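Local atomic coordinates of enterobactin biosynthesis protein YbdZ (Escherichia coli, PDB entry 5JA1), a protein that takes part in enterobactin biosynthesis as an MbtH-like partner of the synthetase EntF, supporting its activation of amino acids by adenylation. Residues I18-L28 with Q48-W59. Sequence-based numbering, arbitrary orientation.
Sequences ILRNAQGQFSL and QASCQQWLEAHW
F26 meets W59 and W54 in an aromatic cluster that illustrates how a small protein seats a helix on a β-hairpin. The F26 edge points into the W59 face, CD2 lying 3.4 Å from W59 CD2, with the planes at 61°. The six-membered part of the W59 indole lies against the hairpin backbone, CH2 3.6 Å from F26 N. W54, its CG anti to the backbone N (chi1 -173°), extends from the helix toward the hairpin and turns its edge, through CH2, toward a face of F26, an offset edge-to-face pair inclined at 73°. L55 CD2 packs on F26 CB at 3.7 Å, and I18 CD1 fits between W54 CE3 and C51 SG. Packing eases at the start of the helix, where L28 loosely meets the end of the Q48 side chain, and at the exposed H58. Helix 48-58 packs on one face of this MbtH-like protein's three-stranded antiparallel sheet, over strands 16-20 and 26-30. An alanine in place of W59 would probably leave the F26 edge without its aromatic face and open a gap beside the F26 backbone. N21 and Q25 bond to each other within the turn; helix and hairpin are probably held together mainly by buried apolar and aromatic surface.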
loop_
_atom_site.group_PDB
_atom_site.type_symbol
_atom_site.label_atom_id
_atom_site.label_comp_id
_atom_site.label_asym_id
_atom_site.label_seq_id
_atom_site.Cartn_x
_atom_site.Cartn_y
_atom_site.Cartn_z
ATOM N N ILE B 18 -12.268 9.184 29.193
ATOM C CA ILE B 18 -13.091 8.110 28.651
ATOM C C ILE B 18 -14.489 8.670 28.453
ATOM O O ILE B 18 -15.161 9.040 29.425
ATOM C CB ILE B 18 -13.106 6.870 29.556
ATOM C CG1 ILE B 18 -11.681 6.355 29.765
ATOM C CG2 ILE B 18 -13.975 5.783 28.942
ATOM C CD1 ILE B 18 -11.602 5.022 30.476
ATOM N N LEU B 19 -14.918 8.749 27.198
ATOM C CA LEU B 19 -16.180 9.367 26.825
ATOM C C LEU B 19 -17.196 8.303 26.424
ATOM O O LEU B 19 -16.848 7.153 26.146
ATOM C CB LEU B 19 -15.977 10.361 25.678
ATOM C CG LEU B 19 -14.801 11.335 25.820
ATOM C CD1 LEU B 19 -14.774 12.303 24.651
ATOM C CD2 LEU B 19 -14.857 12.087 27.143
ATOM N N ARG B 20 -18.464 8.707 26.395
ATOM C CA ARG B 20 -19.553 7.790 26.088
ATOM C C ARG B 20 -20.659 8.545 25.368
ATOM O O ARG B 20 -21.048 9.635 25.800
ATOM C CB ARG B 20 -20.101 7.139 27.363
ATOM C CG ARG B 20 -21.272 6.200 27.132
ATOM C CD ARG B 20 -21.880 5.749 28.449
ATOM N NE ARG B 20 -22.945 4.771 28.252
ATOM C CZ ARG B 20 -24.218 5.085 28.029
ATOM N NH1 ARG B 20 -24.591 6.356 27.974
ATOM N NH2 ARG B 20 -25.119 4.127 27.860
ATOM N N ASN B 21 -21.166 7.964 24.284
ATOM C CA ASN B 21 -22.223 8.576 23.498
ATOM C C ASN B 21 -23.580 8.009 23.916
ATOM O O ASN B 21 -23.697 7.271 24.899
ATOM C CB ASN B 21 -21.953 8.378 22.003
ATOM C CG ASN B 21 -21.780 6.916 21.618
ATOM O OD1 ASN B 21 -22.205 6.011 22.335
ATOM N ND2 ASN B 21 -21.152 6.683 20.472
ATOM N N ALA B 22 -24.623 8.353 23.156
ATOM C CA ALA B 22 -25.964 7.878 23.480
ATOM C C ALA B 22 -26.115 6.385 23.219
ATOM O O ALA B 22 -26.913 5.719 23.889
ATOM C CB ALA B 22 -27.007 8.662 22.683
ATOM N N GLN B 23 -25.361 5.844 22.264
ATOM C CA GLN B 23 -25.423 4.429 21.920
ATOM C C GLN B 23 -24.573 3.555 22.831
ATOM O O GLN B 23 -24.319 2.392 22.493
ATOM C CB GLN B 23 -25.003 4.226 20.461
ATOM C CG GLN B 23 -25.863 4.978 19.462
ATOM C CD GLN B 23 -27.317 4.545 19.500
ATOM O OE1 GLN B 23 -27.622 3.366 19.688
ATOM N NE2 GLN B 23 -28.223 5.501 19.332
ATOM N N GLY B 24 -24.126 4.079 23.969
ATOM C CA GLY B 24 -23.341 3.280 24.896
ATOM C C GLY B 24 -21.993 2.855 24.362
ATOM O O GLY B 24 -21.509 1.772 24.710
ATOM N N GLN B 25 -21.375 3.672 23.520
ATOM C CA GLN B 25 -20.055 3.381 22.983
ATOM C C GLN B 25 -19.016 4.247 23.683
ATOM O O GLN B 25 -19.284 5.395 24.046
ATOM C CB GLN B 25 -20.011 3.614 21.473
ATOM C CG GLN B 25 -20.843 2.617 20.678
ATOM C CD GLN B 25 -20.944 2.979 19.212
ATOM O OE1 GLN B 25 -20.895 4.152 18.845
ATOM N NE2 GLN B 25 -21.087 1.967 18.361
ATOM N N PHE B 26 -17.828 3.684 23.874
ATOM C CA PHE B 26 -16.770 4.330 24.635
ATOM C C PHE B 26 -15.629 4.746 23.720
ATOM O O PHE B 26 -15.212 3.989 22.839
ATOM C CB PHE B 26 -16.247 3.408 25.740
ATOM C CG PHE B 26 -17.226 3.195 26.855
ATOM C CD1 PHE B 26 -17.362 4.138 27.860
ATOM C CD2 PHE B 26 -18.016 2.061 26.895
ATOM C CE1 PHE B 26 -18.265 3.950 28.885
ATOM C CE2 PHE B 26 -18.919 1.867 27.919
ATOM C CZ PHE B 26 -19.044 2.813 28.915
ATOM N N SER B 27 -15.136 5.960 23.938
ATOM C CA SER B 27 -14.023 6.517 23.189
ATOM C C SER B 27 -13.047 7.174 24.151
ATOM O O SER B 27 -13.454 7.894 25.068
ATOM C CB SER B 27 -14.503 7.547 22.162
ATOM O OG SER B 27 -13.409 8.255 21.604
ATOM N N LEU B 28 -11.761 6.912 23.945
ATOM C CA LEU B 28 -10.726 7.655 24.643
ATOM C C LEU B 28 -10.547 9.014 23.981
ATOM O O LEU B 28 -10.688 9.158 22.764
ATOM C CB LEU B 28 -9.404 6.890 24.625
ATOM C CG LEU B 28 -9.404 5.466 25.180
ATOM C CD1 LEU B 28 -8.009 4.866 25.092
ATOM C CD2 LEU B 28 -9.915 5.446 26.613
ATOM N N GLN B 48 -2.628 5.053 30.084
ATOM C CA GLN B 48 -2.961 4.138 28.998
ATOM C C GLN B 48 -3.402 2.784 29.541
ATOM O O GLN B 48 -4.384 2.204 29.063
ATOM C CB GLN B 48 -1.760 3.978 28.065
ATOM C CG GLN B 48 -2.101 3.432 26.691
ATOM C CD GLN B 48 -2.548 4.515 25.730
ATOM O OE1 GLN B 48 -1.819 5.473 25.475
ATOM N NE2 GLN B 48 -3.753 4.370 25.192
ATOM N N ALA B 49 -2.692 2.271 30.547
ATOM C CA ALA B 49 -3.051 0.997 31.158
ATOM C C ALA B 49 -4.191 1.129 32.158
ATOM O O ALA B 49 -4.881 0.139 32.422
ATOM C CB ALA B 49 -1.832 0.376 31.844
ATOM N N SER B 50 -4.399 2.321 32.722
ATOM C CA SER B 50 -5.540 2.523 33.609
ATOM C C SER B 50 -6.843 2.560 32.820
ATOM O O SER B 50 -7.861 2.019 33.267
ATOM C CB SER B 50 -5.361 3.809 34.416
ATOM O OG SER B 50 -4.181 3.758 35.200
ATOM N N CYS B 51 -6.830 3.194 31.644
ATOM C CA CYS B 51 -7.993 3.151 30.764
ATOM C C CYS B 51 -8.268 1.735 30.276
ATOM O O CYS B 51 -9.432 1.350 30.115
ATOM C CB CYS B 51 -7.791 4.087 29.572
ATOM S SG CYS B 51 -7.788 5.844 29.992
ATOM N N GLN B 52 -7.214 0.953 30.032
ATOM C CA GLN B 52 -7.396 -0.434 29.618
ATOM C C GLN B 52 -8.058 -1.252 30.719
ATOM O O GLN B 52 -8.860 -2.151 30.440
ATOM C CB GLN B 52 -6.046 -1.040 29.231
ATOM C CG GLN B 52 -6.088 -2.516 28.873
ATOM C CD GLN B 52 -4.713 -3.070 28.550
ATOM O OE1 GLN B 52 -3.715 -2.349 28.592
ATOM N NE2 GLN B 52 -4.653 -4.356 28.224
ATOM N N GLN B 53 -7.737 -0.949 31.979
ATOM C CA GLN B 53 -8.298 -1.706 33.092
ATOM C C GLN B 53 -9.754 -1.325 33.341
ATOM O O GLN B 53 -10.573 -2.182 33.695
ATOM C CB GLN B 53 -7.446 -1.474 34.341
ATOM C CG GLN B 53 -7.844 -2.284 35.556
ATOM C CD GLN B 53 -6.900 -2.054 36.719
ATOM O OE1 GLN B 53 -5.926 -1.312 36.600
ATOM N NE2 GLN B 53 -7.182 -2.690 37.850
ATOM N N TRP B 54 -10.097 -0.049 33.150
ATOM C CA TRP B 54 -11.478 0.384 33.342
ATOM C C TRP B 54 -12.378 -0.124 32.224
ATOM O O TRP B 54 -13.499 -0.580 32.481
ATOM C CB TRP B 54 -11.539 1.910 33.428
ATOM C CG TRP B 54 -12.891 2.444 33.797
ATOM C CD1 TRP B 54 -13.317 2.800 35.043
ATOM C CD2 TRP B 54 -13.993 2.686 32.912
ATOM N NE1 TRP B 54 -14.614 3.247 34.991
ATOM C CE2 TRP B 54 -15.054 3.185 33.694
ATOM C CE3 TRP B 54 -14.188 2.526 31.537
ATOM C CZ2 TRP B 54 -16.288 3.526 33.147
ATOM C CZ3 TRP B 54 -15.415 2.865 30.995
ATOM C CH2 TRP B 54 -16.448 3.360 31.799
ATOM N N LEU B 55 -11.905 -0.051 30.977
ATOM C CA LEU B 55 -12.739 -0.425 29.838
ATOM C C LEU B 55 -13.049 -1.917 29.836
ATOM O O LEU B 55 -14.158 -2.323 29.473
ATOM C CB LEU B 55 -12.054 -0.013 28.535
ATOM C CG LEU B 55 -12.090 1.481 28.211
ATOM C CD1 LEU B 55 -10.972 1.853 27.251
ATOM C CD2 LEU B 55 -13.439 1.848 27.622
ATOM N N GLU B 56 -12.089 -2.748 30.246
ATOM C CA GLU B 56 -12.319 -4.188 30.263
ATOM C C GLU B 56 -13.323 -4.608 31.329
ATOM O O GLU B 56 -13.830 -5.733 31.273
ATOM C CB GLU B 56 -10.995 -4.929 30.465
ATOM C CG GLU B 56 -10.098 -4.923 29.236
ATOM C CD GLU B 56 -8.750 -5.573 29.483
ATOM O OE1 GLU B 56 -8.431 -5.857 30.657
ATOM O OE2 GLU B 56 -8.010 -5.801 28.502
ATOM N N ALA B 57 -13.630 -3.733 32.290
ATOM C CA ALA B 57 -14.565 -4.052 33.359
ATOM C C ALA B 57 -15.913 -3.357 33.227
ATOM O O ALA B 57 -16.838 -3.700 33.971
ATOM C CB ALA B 57 -13.953 -3.701 34.723
ATOM N N HIS B 58 -16.055 -2.396 32.312
ATOM C CA HIS B 58 -17.294 -1.641 32.178
ATOM C C HIS B 58 -17.903 -1.691 30.784
ATOM O O HIS B 58 -18.983 -1.123 30.579
ATOM C CB HIS B 58 -17.070 -0.176 32.581
ATOM C CG HIS B 58 -16.946 0.031 34.058
ATOM N ND1 HIS B 58 -15.830 -0.347 34.773
ATOM C CD2 HIS B 58 -17.804 0.570 34.957
ATOM C CE1 HIS B 58 -16.004 -0.046 36.047
ATOM N NE2 HIS B 58 -17.193 0.510 36.186
ATOM N N TRP B 59 -17.256 -2.348 29.820
ATOM C CA TRP B 59 -17.792 -2.467 28.460
ATOM C C TRP B 59 -17.570 -3.907 28.000
ATOM O O TRP B 59 -16.554 -4.221 27.374
ATOM C CB TRP B 59 -17.143 -1.467 27.513
ATOM C CG TRP B 59 -17.894 -1.301 26.227
ATOM C CD1 TRP B 59 -19.163 -1.726 25.956
ATOM C CD2 TRP B 59 -17.422 -0.666 25.032
ATOM N NE1 TRP B 59 -19.511 -1.392 24.669
ATOM C CE2 TRP B 59 -18.459 -0.740 24.081
ATOM C CE3 TRP B 59 -16.222 -0.039 24.675
ATOM C CZ2 TRP B 59 -18.333 -0.213 22.795
ATOM C CZ3 TRP B 59 -16.100 0.483 23.399
ATOM C CH2 TRP B 59 -17.148 0.393 22.475
#